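Local coordinates for beta-glucanase (PDB 6EUG), which probably hydrolyses beta-1,3-galactosidic linkages of arabinogalactan through its family 43 glycoside hydrolase domain, a five-bladed beta-propeller that binds glucoimidazole in this structure, at residues K56-G61 with D147-P152; C77-S80 with W86-E89; F123-H128 with G151-I156; A141-S146 with D245-T250; L325-P328 with F333-M336. One frame throughout, in Å; residues are numbered along the deposited sequence.

Contact 1: K56-G61 with D147-P152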
# COMPACT_ATOMS: atom_id res chain seq x y z
N LYS A 56 20.91 -3.02 8.67
CA LYS A 56 20.10 -1.81 8.99
C LYS A 56 18.68 -1.87 8.42
O LYS A 56 18.44 -2.41 7.33
CB LYS A 56 20.74 -0.52 8.41
CG LYS A 56 22.16 -0.20 8.82
CD LYS A 56 22.60 1.16 8.28
CE LYS A 56 23.97 1.55 8.81
NZ LYS A 56 24.14 3.03 8.80
N TYR A 57 17.74 -1.28 9.15
CA TYR A 57 16.38 -1.02 8.69
C TYR A 57 16.35 0.30 7.90
O TYR A 57 16.96 1.27 8.31
CB TYR A 57 15.41 -0.94 9.91
CG TYR A 57 15.36 -2.24 10.68
CD1 TYR A 57 14.49 -3.24 10.31
CD2 TYR A 57 16.16 -2.43 11.81
CE1 TYR A 57 14.48 -4.46 10.98
CE2 TYR A 57 16.17 -3.63 12.49
CZ TYR A 57 15.29 -4.62 12.13
OH TYR A 57 15.30 -5.82 12.82
N TYR A 58 15.65 0.28 6.76
CA TYR A 58 15.32 1.47 5.95
C TYR A 58 13.81 1.68 5.90
O TYR A 58 13.08 0.77 5.54
CB TYR A 58 15.91 1.32 4.55
CG TYR A 58 17.42 1.25 4.57
CD1 TYR A 58 18.09 0.03 4.76
CD2 TYR A 58 18.19 2.38 4.43
CE1 TYR A 58 19.49 -0.02 4.80
CE2 TYR A 58 19.58 2.32 4.46
CZ TYR A 58 20.23 1.12 4.65
OH TYR A 58 21.64 1.05 4.72
N TRP A 59 13.39 2.91 6.26
CA TRP A 59 11.98 3.35 6.31
C TRP A 59 11.79 4.36 5.19
O TRP A 59 12.44 5.38 5.19
CB TRP A 59 11.71 3.98 7.67
CG TRP A 59 10.31 4.54 7.96
CD1 TRP A 59 9.22 4.61 7.12
CD2 TRP A 59 9.89 5.15 9.20
NE1 TRP A 59 8.15 5.20 7.79
CE2 TRP A 59 8.55 5.55 9.05
CE3 TRP A 59 10.54 5.41 10.43
CZ2 TRP A 59 7.84 6.21 10.07
CZ3 TRP A 59 9.84 6.03 11.45
CH2 TRP A 59 8.50 6.43 11.27
N PHE A 60 10.99 4.01 4.19
CA PHE A 60 10.59 4.91 3.09
C PHE A 60 9.19 5.44 3.29
O PHE A 60 8.29 4.67 3.71
CB PHE A 60 10.67 4.19 1.74
CG PHE A 60 11.99 3.49 1.49
CD1 PHE A 60 12.23 2.19 1.97
CD2 PHE A 60 13.05 4.19 0.86
CE1 PHE A 60 13.47 1.57 1.76
CE2 PHE A 60 14.28 3.56 0.65
CZ PHE A 60 14.49 2.26 1.11
N GLY A 61 8.94 6.72 2.95
CA GLY A 61 7.58 7.25 3.03
C GLY A 61 7.43 8.59 2.29
O GLY A 61 8.43 9.16 1.77
N ASP A 147 20.81 0.74 -6.99
CA ASP A 147 21.84 -0.19 -6.55
C ASP A 147 22.03 -0.21 -4.99
O ASP A 147 22.56 -1.20 -4.44
CB ASP A 147 23.19 0.18 -7.20
CG ASP A 147 23.24 -0.08 -8.70
OD1 ASP A 147 22.28 -0.56 -9.32
OD2 ASP A 147 24.30 0.22 -9.29
N SER A 148 21.58 0.85 -4.32
CA SER A 148 21.71 1.00 -2.87
C SER A 148 20.31 1.09 -2.21
O SER A 148 19.35 1.56 -2.85
CB SER A 148 22.50 2.27 -2.53
OG SER A 148 21.81 3.45 -2.96
N PRO A 149 20.18 0.70 -0.93
CA PRO A 149 18.85 0.82 -0.30
C PRO A 149 18.38 2.30 -0.18
O PRO A 149 17.22 2.57 -0.43
CB PRO A 149 19.05 0.14 1.09
CG PRO A 149 20.53 0.13 1.31
CD PRO A 149 21.12 -0.05 -0.07
N ALA A 150 19.27 3.24 0.16
CA ALA A 150 18.86 4.62 0.44
C ALA A 150 18.67 5.48 -0.80
O ALA A 150 18.03 6.56 -0.71
CB ALA A 150 19.83 5.30 1.40
N GLY A 151 19.20 5.05 -1.95
CA GLY A 151 19.09 5.81 -3.20
C GLY A 151 20.32 6.69 -3.48
O GLY A 151 21.30 6.67 -2.72
N PRO A 152 20.28 7.50 -4.54
CA PRO A 152 19.06 7.80 -5.30
C PRO A 152 18.51 6.68 -6.21
O PRO A 152 19.28 5.88 -6.77
CB PRO A 152 19.45 9.03 -6.12
CG PRO A 152 20.93 8.89 -6.32
CD PRO A 152 21.43 8.31 -5.00
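At the seam between the first two blades of the family 43 propeller, Tyr58 and Phe60 of strand 56-61 receive Pro149, in the loop 147-152 that joins the last two strands of the second blade. The proline ring lies over one face of Tyr58: Pro149 CB sits 3.7 Å from the ring centroid, only 9° off the normal, as a CH-pi contact, and Pro149 CG continues toward the hydroxyl end, 3.5 Å from Tyr58 CZ. Both aromatic side chains hold CG anti to the carbonyl carbon (chi1 -63° in Tyr58, -51° in Phe60), and, two residues apart, they project from the same face of the strand toward the loop. Ala150 CB stands 4.3 Å from Tyr58 CE2, a small methyl beside the large ring.

Phe60 works differently. It presents its edge, with Phe60 CZ 3.1 Å from Pro149 O and the oxygen in the ring plane. Beyond the proline, Gly151 N makes a weak hydrogen bond to Ser148 OG at 3.2 Å within the loop. Proline suits its place because its CH groups are somewhat electron-poor and its ring is rigid. The contact thus pairs slightly positive C-H groups with a pi face on Tyr58, and a carbonyl oxygen with the slightly positive rim of Phe60, with no hydrogen bond between the segments.

Contact 2: C77-S80 with W86-E89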
# COMPACT_ATOMS: atom_id res chain seq x y z
N CYS A 77 13.63 8.93 3.03
CA CYS A 77 14.20 7.71 3.64
C CYS A 77 14.93 7.99 4.98
O CYS A 77 15.72 8.96 5.07
CB CYS A 77 15.19 7.08 2.68
SG CYS A 77 16.10 5.62 3.21
N TYR A 78 14.70 7.10 5.95
CA TYR A 78 15.40 7.08 7.26
C TYR A 78 16.02 5.70 7.50
O TYR A 78 15.45 4.69 7.04
CB TYR A 78 14.44 7.44 8.41
CG TYR A 78 13.86 8.87 8.30
CD1 TYR A 78 12.80 9.16 7.46
CD2 TYR A 78 14.44 9.93 8.98
CE1 TYR A 78 12.27 10.45 7.35
CE2 TYR A 78 13.94 11.23 8.87
CZ TYR A 78 12.86 11.50 8.04
OH TYR A 78 12.31 12.79 7.90
N SER A 79 17.12 5.64 8.27
CA SER A 79 17.77 4.34 8.56
C SER A 79 17.99 4.15 10.08
O SER A 79 18.01 5.14 10.80
CB SER A 79 19.11 4.19 7.83
OG SER A 79 20.07 5.12 8.29
N SER A 80 18.07 2.89 10.52
CA SER A 80 18.25 2.55 11.95
C SER A 80 18.83 1.15 12.13
O SER A 80 18.49 0.26 11.40
CB SER A 80 16.91 2.55 12.67
OG SER A 80 17.07 2.44 14.08
N TRP A 86 16.48 7.01 14.45
CA TRP A 86 16.36 7.10 12.98
C TRP A 86 17.23 8.26 12.42
O TRP A 86 17.05 9.43 12.80
CB TRP A 86 14.89 7.31 12.61
CG TRP A 86 14.05 6.10 12.87
CD1 TRP A 86 13.25 5.89 13.94
CD2 TRP A 86 13.96 4.92 12.07
NE1 TRP A 86 12.66 4.65 13.87
CE2 TRP A 86 13.07 4.03 12.73
CE3 TRP A 86 14.52 4.53 10.84
CZ2 TRP A 86 12.78 2.74 12.23
CZ3 TRP A 86 14.22 3.27 10.33
CH2 TRP A 86 13.35 2.39 11.02
N LYS A 87 18.17 7.91 11.55
CA LYS A 87 19.03 8.85 10.82
C LYS A 87 18.38 9.26 9.46
O LYS A 87 18.01 8.39 8.67
CB LYS A 87 20.37 8.18 10.52
CG LYS A 87 21.37 9.06 9.78
CD LYS A 87 22.56 8.23 9.30
CE LYS A 87 23.68 9.13 8.82
NZ LYS A 87 24.85 8.33 8.36
N SER A 88 18.27 10.56 9.21
CA SER A 88 17.82 11.05 7.91
C SER A 88 18.82 10.70 6.79
O SER A 88 20.00 11.11 6.84
CB SER A 88 17.55 12.56 7.96
OG SER A 88 17.26 13.07 6.65
N GLU A 89 18.34 9.98 5.77
CA GLU A 89 19.17 9.64 4.60
C GLU A 89 18.84 10.51 3.38
O GLU A 89 19.48 10.36 2.33
CB GLU A 89 19.00 8.16 4.22
CG GLU A 89 19.41 7.15 5.29
CD GLU A 89 20.90 6.88 5.33
OE1 GLU A 89 21.61 7.34 4.42
OE2 GLU A 89 21.37 6.19 6.27
O HOH W 1 15.37 11.71 5.24
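Trp86 opens the segment with its indole laid against Ser80. Ser80 CB stands over one face of the six-membered ring, 3.6 Å from its centroid, in a CH-pi contact, while Trp86 CE3 also touches Tyr78 CB at 3.8 Å. The small serine lets the indole come close, and its hydroxyl is turned to Asn85 and Asp82 in the turn. The other side of this packing belongs to Trp59 of strand 56-62, beyond strand 74-80 in the sheet, which meets Trp86 edge-to-face.

Lys87 forms a hydrogen-bonded antiparallel pair with Ser79: Lys87 N gives to Ser79 O and Ser79 N to Lys87 O, each at 2.9 Å. Its chain is extended and carries the ammonium away from Ser79, as befits an exposed lysine at the sheet margin. Ser88 faces Tyr78 in the following non-hydrogen-bonded pair; Ser88 CB lies 4.0 Å from Tyr78 CE2, and its hydroxyl is bridged by a water to Cys77 O. The far end of Tyr78 is held elsewhere, by Asn44.

Glu89 closes the segment. Its backbone N bonds to Cys77 O, and its side chain, bent at chi2 (-82°), folds back along the sheet on the face of Ser79. There Ser79 OG donates to Glu89 OE2 at 2.6 Å, meeting the anti lone pair. The short bond gives a buried serine hydroxyl a carboxylate acceptor, probably charged, while Glu89 CB rests 4.0 Å from Cys77 SG. Paired strands joined by a short turn make this a beta hairpin, the outer half of the first four-stranded antiparallel propeller blade.

Contact 3: F123-H128 with G151-I156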
# COMPACT_ATOMS: atom_id res chain seq x y z
N PHE A 123 17.43 -2.86 -5.75
CA PHE A 123 16.28 -2.40 -4.95
C PHE A 123 15.22 -1.77 -5.85
O PHE A 123 15.52 -0.89 -6.65
CB PHE A 123 16.73 -1.40 -3.90
CG PHE A 123 17.69 -2.00 -2.90
CD1 PHE A 123 19.05 -2.06 -3.19
CD2 PHE A 123 17.23 -2.54 -1.71
CE1 PHE A 123 19.95 -2.63 -2.29
CE2 PHE A 123 18.12 -3.12 -0.80
CZ PHE A 123 19.47 -3.15 -1.09
N VAL A 124 13.97 -2.25 -5.72
CA VAL A 124 12.89 -1.84 -6.60
C VAL A 124 11.79 -1.15 -5.76
O VAL A 124 11.23 -1.77 -4.83
CB VAL A 124 12.31 -3.06 -7.34
CG1 VAL A 124 11.21 -2.62 -8.29
CG2 VAL A 124 13.44 -3.83 -8.06
N MET A 125 11.51 0.11 -6.10
CA MET A 125 10.43 0.93 -5.50
C MET A 125 9.20 1.00 -6.41
O MET A 125 9.32 1.31 -7.60
CB MET A 125 10.92 2.36 -5.23
CG MET A 125 9.98 3.22 -4.40
SD MET A 125 10.52 4.94 -4.25
CE MET A 125 11.84 4.80 -3.03
N TRP A 126 8.03 0.70 -5.84
CA TRP A 126 6.76 0.96 -6.50
C TRP A 126 6.01 1.99 -5.67
O TRP A 126 6.16 2.04 -4.44
CB TRP A 126 5.91 -0.33 -6.65
CG TRP A 126 6.40 -1.28 -7.75
CD1 TRP A 126 7.37 -2.22 -7.65
CD2 TRP A 126 5.89 -1.39 -9.10
NE1 TRP A 126 7.51 -2.90 -8.82
CE2 TRP A 126 6.60 -2.44 -9.73
CE3 TRP A 126 4.90 -0.72 -9.82
CZ2 TRP A 126 6.38 -2.80 -11.06
CZ3 TRP A 126 4.67 -1.09 -11.14
CH2 TRP A 126 5.42 -2.13 -11.75
N LEU A 127 5.21 2.82 -6.34
CA LEU A 127 4.42 3.85 -5.65
C LEU A 127 3.17 4.20 -6.46
O LEU A 127 3.11 3.93 -7.65
CB LEU A 127 5.29 5.07 -5.36
CG LEU A 127 5.85 5.75 -6.62
CD1 LEU A 127 5.77 7.25 -6.46
CD2 LEU A 127 7.27 5.33 -6.96
N HIS A 128 2.19 4.84 -5.79
CA HIS A 128 1.00 5.42 -6.42
C HIS A 128 1.36 6.79 -6.98
O HIS A 128 1.83 7.62 -6.25
CB HIS A 128 -0.10 5.52 -5.34
CG HIS A 128 -1.36 6.23 -5.75
ND1 HIS A 128 -2.29 6.67 -4.82
CD2 HIS A 128 -1.86 6.58 -6.97
CE1 HIS A 128 -3.28 7.28 -5.45
NE2 HIS A 128 -3.05 7.23 -6.75
N GLY A 151 19.20 5.05 -1.95
CA GLY A 151 19.09 5.81 -3.20
C GLY A 151 20.32 6.69 -3.48
O GLY A 151 21.30 6.67 -2.72
N PRO A 152 20.28 7.50 -4.54
CA PRO A 152 19.06 7.80 -5.30
C PRO A 152 18.51 6.68 -6.21
O PRO A 152 19.28 5.88 -6.77
CB PRO A 152 19.45 9.03 -6.12
CG PRO A 152 20.93 8.89 -6.32
CD PRO A 152 21.43 8.31 -5.00
N TYR A 153 17.18 6.64 -6.30
CA TYR A 153 16.46 5.80 -7.24
C TYR A 153 16.27 6.50 -8.60
O TYR A 153 16.05 7.73 -8.67
CB TYR A 153 15.06 5.39 -6.66
CG TYR A 153 15.16 4.39 -5.51
CD1 TYR A 153 15.71 4.76 -4.25
CD2 TYR A 153 14.75 3.05 -5.67
CE1 TYR A 153 15.88 3.82 -3.22
CE2 TYR A 153 14.89 2.11 -4.62
CZ TYR A 153 15.43 2.49 -3.40
OH TYR A 153 15.60 1.54 -2.38
N ARG A 154 16.32 5.68 -9.66
CA ARG A 154 16.08 6.11 -11.05
C ARG A 154 14.66 5.68 -11.51
O ARG A 154 14.36 4.48 -11.58
CB ARG A 154 17.15 5.52 -11.98
CG ARG A 154 16.87 5.69 -13.48
CD ARG A 154 18.03 5.18 -14.36
NE ARG A 154 18.42 3.77 -14.16
CZ ARG A 154 17.84 2.69 -14.71
NH1 ARG A 154 16.77 2.78 -15.52
NH2 ARG A 154 18.33 1.49 -14.44
N PHE A 155 13.82 6.67 -11.86
CA PHE A 155 12.46 6.42 -12.41
C PHE A 155 12.58 5.64 -13.72
O PHE A 155 13.45 5.95 -14.57
CB PHE A 155 11.71 7.76 -12.68
CG PHE A 155 10.41 7.61 -13.42
CD1 PHE A 155 9.24 7.30 -12.74
CD2 PHE A 155 10.34 7.76 -14.81
CE1 PHE A 155 8.03 7.14 -13.41
CE2 PHE A 155 9.13 7.58 -15.49
CZ PHE A 155 7.97 7.28 -14.79
N ILE A 156 11.74 4.62 -13.87
CA ILE A 156 11.66 3.84 -15.11
C ILE A 156 10.41 4.16 -15.91
O ILE A 156 10.52 4.56 -17.05
CB ILE A 156 11.74 2.31 -14.86
CG1 ILE A 156 13.04 1.96 -14.14
CG2 ILE A 156 11.64 1.56 -16.17
CD1 ILE A 156 13.10 0.53 -13.65
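Tyr153 reaches across the blade to Phe123 and Met125, spanning the intervening strand 140-146. From CB the ring is launched with CG anti to the carbonyl carbon (chi1 -71°), which aims it at strand 123-128. The methyl of Met125 lies over the centre of one face: Met125 CE is 4.0 Å from the centroid and 6° off the normal, with Tyr153 CD1 4.1 Å from Met125 CE. Met125 SD is farther, 5.0 Å from the centroid but still above the face, so sulfur and methyl together make a Met-aromatic contact with a CH-pi component.

Toward the CD2-CE2 rim of the same face, Met125 CB stands 3.9 Å from Tyr153 CD2. The neighbouring Tyr153 CE2 comes 3.7 Å from Phe123 O. Methionine suits this place: a flexible chain, bent at chi3 (-77°), can fold its methyl over the ring while its CB rests near the rim of that same face. The two side chains cross at about a right angle.

Farther out, Tyr153 CZ approaches the Phe123 side chain, and Tyr153 OH lies 3.5 Å from Phe123 CB. The hydroxyl is not left to apolar company, for it is hydrogen-bonded to Pro149 O in the loop just before; a tyrosine here therefore supplies a hydrophobic ring and a polar tip in one side chain. Leu93 and Ala92 of strand 87-94 also pack against the ring, bringing in the first blade. Such an apolar layer, with side chains from the second strand and from the chain leading into the fourth meeting over the third and against the neighbouring blade, is characteristic of the blade interfaces of a beta-propeller.

Contact 4: A141-S146 with D245-T250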
# COMPACT_ATOMS: atom_id res chain seq x y z
N ALA A 141 0.38 3.23 -11.20
CA ALA A 141 1.52 2.77 -10.42
C ALA A 141 2.79 3.14 -11.17
O ALA A 141 2.84 3.04 -12.39
CB ALA A 141 1.48 1.27 -10.17
N ALA A 142 3.79 3.54 -10.42
CA ALA A 142 5.13 3.84 -10.97
C ALA A 142 6.21 2.94 -10.38
O ALA A 142 6.10 2.53 -9.23
CB ALA A 142 5.47 5.29 -10.71
N VAL A 143 7.31 2.73 -11.14
CA VAL A 143 8.41 1.88 -10.69
C VAL A 143 9.76 2.60 -10.93
O VAL A 143 9.95 3.31 -11.92
CB VAL A 143 8.37 0.48 -11.35
CG1 VAL A 143 8.64 0.51 -12.83
CG2 VAL A 143 9.36 -0.49 -10.69
N ALA A 144 10.64 2.46 -9.94
CA ALA A 144 11.98 3.03 -9.95
C ALA A 144 13.00 2.02 -9.33
O ALA A 144 12.60 1.11 -8.63
CB ALA A 144 11.98 4.35 -9.19
N VAL A 145 14.32 2.20 -9.62
CA VAL A 145 15.35 1.19 -9.27
C VAL A 145 16.61 1.87 -8.71
O VAL A 145 16.93 3.00 -9.10
CB VAL A 145 15.66 0.29 -10.50
CG1 VAL A 145 16.41 1.03 -11.60
CG2 VAL A 145 16.42 -0.98 -10.08
N SER A 146 17.27 1.22 -7.74
CA SER A 146 18.53 1.66 -7.15
C SER A 146 19.50 0.47 -6.91
O SER A 146 19.05 -0.63 -6.62
CB SER A 146 18.28 2.33 -5.81
OG SER A 146 19.46 2.87 -5.24
N ASP A 245 12.35 -9.75 -12.61
CA ASP A 245 13.20 -8.62 -12.20
C ASP A 245 12.44 -7.56 -11.34
O ASP A 245 13.03 -6.58 -10.87
CB ASP A 245 13.93 -7.94 -13.40
CG ASP A 245 13.00 -7.33 -14.42
OD1 ASP A 245 11.75 -7.35 -14.21
OD2 ASP A 245 13.52 -6.88 -15.47
N TYR A 246 11.15 -7.82 -11.12
CA TYR A 246 10.23 -6.96 -10.36
C TYR A 246 9.92 -5.64 -11.03
O TYR A 246 9.29 -4.78 -10.42
CB TYR A 246 10.67 -6.73 -8.88
CG TYR A 246 10.90 -7.95 -8.01
CD1 TYR A 246 10.47 -9.23 -8.39
CD2 TYR A 246 11.54 -7.82 -6.77
CE1 TYR A 246 10.72 -10.33 -7.59
CE2 TYR A 246 11.78 -8.93 -5.98
CZ TYR A 246 11.36 -10.18 -6.37
OH TYR A 246 11.61 -11.28 -5.53
N LEU A 247 10.25 -5.48 -12.32
CA LEU A 247 10.10 -4.16 -12.96
C LEU A 247 8.85 -4.00 -13.82
O LEU A 247 8.59 -2.90 -14.30
CB LEU A 247 11.35 -3.81 -13.82
CG LEU A 247 12.67 -3.85 -13.08
CD1 LEU A 247 13.82 -3.50 -14.05
CD2 LEU A 247 12.71 -2.99 -11.83
N SER A 248 8.06 -5.08 -13.98
CA SER A 248 6.84 -5.05 -14.78
C SER A 248 5.90 -6.15 -14.31
O SER A 248 6.31 -6.98 -13.47
CB SER A 248 7.19 -5.20 -16.27
OG SER A 248 7.65 -6.52 -16.58
N HIS A 249 4.68 -6.16 -14.85
CA HIS A 249 3.65 -7.18 -14.52
C HIS A 249 3.66 -8.30 -15.57
O HIS A 249 3.98 -8.05 -16.73
CB HIS A 249 2.28 -6.56 -14.46
CG HIS A 249 2.14 -5.45 -13.47
ND1 HIS A 249 2.31 -4.12 -13.80
CD2 HIS A 249 1.82 -5.46 -12.15
CE1 HIS A 249 2.13 -3.38 -12.72
NE2 HIS A 249 1.78 -4.16 -11.73
N THR A 250 3.28 -9.53 -15.18
CA THR A 250 3.25 -10.66 -16.13
C THR A 250 1.95 -10.83 -16.94
O THR A 250 1.96 -11.51 -17.96
CB THR A 250 3.48 -12.00 -15.41
OG1 THR A 250 2.38 -12.23 -14.52
CG2 THR A 250 4.80 -11.98 -14.65
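Leu247 and Val143 carry most of this contact, with Val145 adding a looser edge. Leu247 sits in the segment 245-250 of the third blade, in the loop that leads to the short strand 249-250, and reaches to strand 141-146 of the second. Its extended end brings Leu247 CD2 to 4.3 Å from Val143 CG2, a light apolar touch, and near Val145 as well, so the leucine tip lies against the two valines that share one face of the strand. Val124 and Ile156, on the strands flanking 141-146, meet the same leucine, which is thus received by a patch of branched side chains. A leucine suits the task because its forked end can spread over several beta-branched neighbours.

Val143 holds CG1 between the backbone N and the carbonyl carbon (chi1 68°). Val143 CG1 comes 3.7 Å from Leu247 O. The other branch is directed to the leucine methyl, and Val143 CG2 also stands 4.3 Å from Tyr246 O. No hydrogen bond joins the segments, but Tyr246 O is bonded to Trp126 NE1 of the second blade, so a polar tie runs beside the apolar one.

The loop is shaped from within. Asp245 OD1 accepts from Leu247 N at 3.1 Å, from above the carboxylate plane, in an Asx turn; Tyr246, with positive phi (68°), forms its middle. The turn fixes the backbone from which Leu247 projects, and Tyr246 OH is itself held by Gly223 O. A leucine from a loop of the third blade packed on the face of the second blade's sheet is an inter-blade contact of the five-bladed propeller of family 43.

Contact 5: L325-P328 with F333-M336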
# COMPACT_ATOMS: atom_id res chain seq x y z
N LEU A 325 5.49 -5.15 9.35
CA LEU A 325 6.94 -5.47 9.40
C LEU A 325 7.15 -6.83 10.06
O LEU A 325 6.85 -6.98 11.26
CB LEU A 325 7.69 -4.44 10.24
CG LEU A 325 9.20 -4.62 10.50
CD1 LEU A 325 10.01 -4.65 9.20
CD2 LEU A 325 9.68 -3.55 11.46
N PRO A 326 7.72 -7.80 9.32
CA PRO A 326 8.14 -9.04 9.99
C PRO A 326 9.52 -8.91 10.65
O PRO A 326 10.39 -8.20 10.11
CB PRO A 326 8.22 -10.07 8.83
CG PRO A 326 7.77 -9.35 7.59
CD PRO A 326 7.92 -7.89 7.85
N LEU A 327 9.72 -9.57 11.80
CA LEU A 327 11.03 -9.77 12.40
C LEU A 327 11.28 -11.29 12.43
O LEU A 327 10.97 -11.93 13.41
CB LEU A 327 11.11 -9.19 13.84
CG LEU A 327 10.90 -7.68 14.05
CD1 LEU A 327 11.16 -7.32 15.51
CD2 LEU A 327 11.82 -6.87 13.16
N PRO A 328 11.78 -11.86 11.32
CA PRO A 328 11.77 -13.34 11.14
C PRO A 328 12.63 -14.09 12.15
O PRO A 328 12.28 -15.20 12.53
CB PRO A 328 12.23 -13.53 9.70
CG PRO A 328 12.97 -12.27 9.36
CD PRO A 328 12.32 -11.17 10.13
N PHE A 333 5.69 -10.03 14.30
CA PHE A 333 5.14 -9.09 13.30
C PHE A 333 4.64 -7.85 13.99
O PHE A 333 4.12 -7.95 15.13
CB PHE A 333 3.99 -9.76 12.49
CG PHE A 333 4.39 -11.01 11.79
CD1 PHE A 333 4.29 -12.26 12.43
CD2 PHE A 333 4.83 -10.97 10.47
CE1 PHE A 333 4.69 -13.42 11.78
CE2 PHE A 333 5.23 -12.15 9.82
CZ PHE A 333 5.13 -13.36 10.47
N PHE A 334 4.81 -6.68 13.34
CA PHE A 334 4.34 -5.38 13.87
C PHE A 334 3.52 -4.61 12.87
O PHE A 334 3.87 -4.55 11.70
CB PHE A 334 5.56 -4.54 14.38
CG PHE A 334 6.35 -5.29 15.40
CD1 PHE A 334 7.25 -6.29 15.00
CD2 PHE A 334 6.11 -5.12 16.77
CE1 PHE A 334 7.90 -7.08 15.94
CE2 PHE A 334 6.79 -5.89 17.72
CZ PHE A 334 7.68 -6.89 17.30
N PHE A 335 2.40 -4.05 13.36
CA PHE A 335 1.43 -3.28 12.59
C PHE A 335 1.86 -1.81 12.58
O PHE A 335 2.10 -1.24 13.66
CB PHE A 335 0.04 -3.44 13.22
CG PHE A 335 -1.05 -2.60 12.60
CD1 PHE A 335 -1.54 -2.90 11.32
CD2 PHE A 335 -1.65 -1.56 13.32
CE1 PHE A 335 -2.57 -2.17 10.75
CE2 PHE A 335 -2.71 -0.84 12.77
CZ PHE A 335 -3.16 -1.14 11.48
N MET A 336 1.99 -1.24 11.39
CA MET A 336 2.30 0.18 11.19
C MET A 336 1.10 0.88 10.55
O MET A 336 0.53 0.40 9.55
CB MET A 336 3.54 0.36 10.28
CG MET A 336 4.84 -0.19 10.85
SD MET A 336 6.20 -0.18 9.68
CE MET A 336 6.18 1.52 9.11
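Leu325 and Phe334 exchange two backbone hydrogen bonds: Leu325 N gives to Phe334 O, and Phe334 N to Leu325 O, both at 2.9 Å. The oxygen of Leu325 has a further neighbour in Phe333 CA, a CA-H...O contact with Leu325 O at 3.4 Å. Leu325 O also lies near the plane of the Phe334 ring, at its edge, 3.8 Å from Phe334 CD1.

The next pair, Pro326 with Phe333, is non-hydrogen-bonded. Proline suits this position because it has no N-H, and none is needed for pairing with the facing strand. Its ring instead packs on Phe333, Pro326 CB standing 3.8 Å from Phe333 CE2. Phe268 of the fourth blade meets this phenylalanine too, an inter-blade contact.

The face that carries Leu325 and Phe334 is packed by Leu327 as well. With CG anti to the carbonyl carbon (chi1 -62°), Leu327 turns its side chain to the ring, Leu327 CD1 standing 3.3 Å from Phe334 CE1, a tight approach for two carbons, and the side chains cross at about a right angle. Phe334 is also backed by Trp371, whose ring is nearly parallel to it, and by Phe373 near the C-terminus; a flat ring can be shared in this way by several partners. Leu325 itself touches Ile50 on strand 48-53 of the first blade. Two antiparallel strands joined by a short turn form a beta hairpin, here in the last blade of the propeller, where it packs against the first blade, at the junction of the last and first blades.

Contacts 1 and 2 meet in the first blade through neighbouring strands 56-62 and 74-80, their centres 8 Å apart, joined by probable backbone bonds such as Trp59 N to Tyr78 O (2.8 Å). Contacts 3 and 4 are likewise 8 Å apart; both use the second blade, contact 4 joining it to the third, and Arg154 N meets Val145 O at 2.8 Å. Contact 1 bridges the first two blades: it shares Gly151 and Pro152 with contact 3, 10 Å away. Contact 5, about 18 Å from contact 1 between centres, touches it through Tyr57 OH and Leu327 CD2 (3.6 Å). The glucoimidazole pocket includes Glu110, touched by His128 of contact 3's strand, and Gln320, which starts the strand of contact 5.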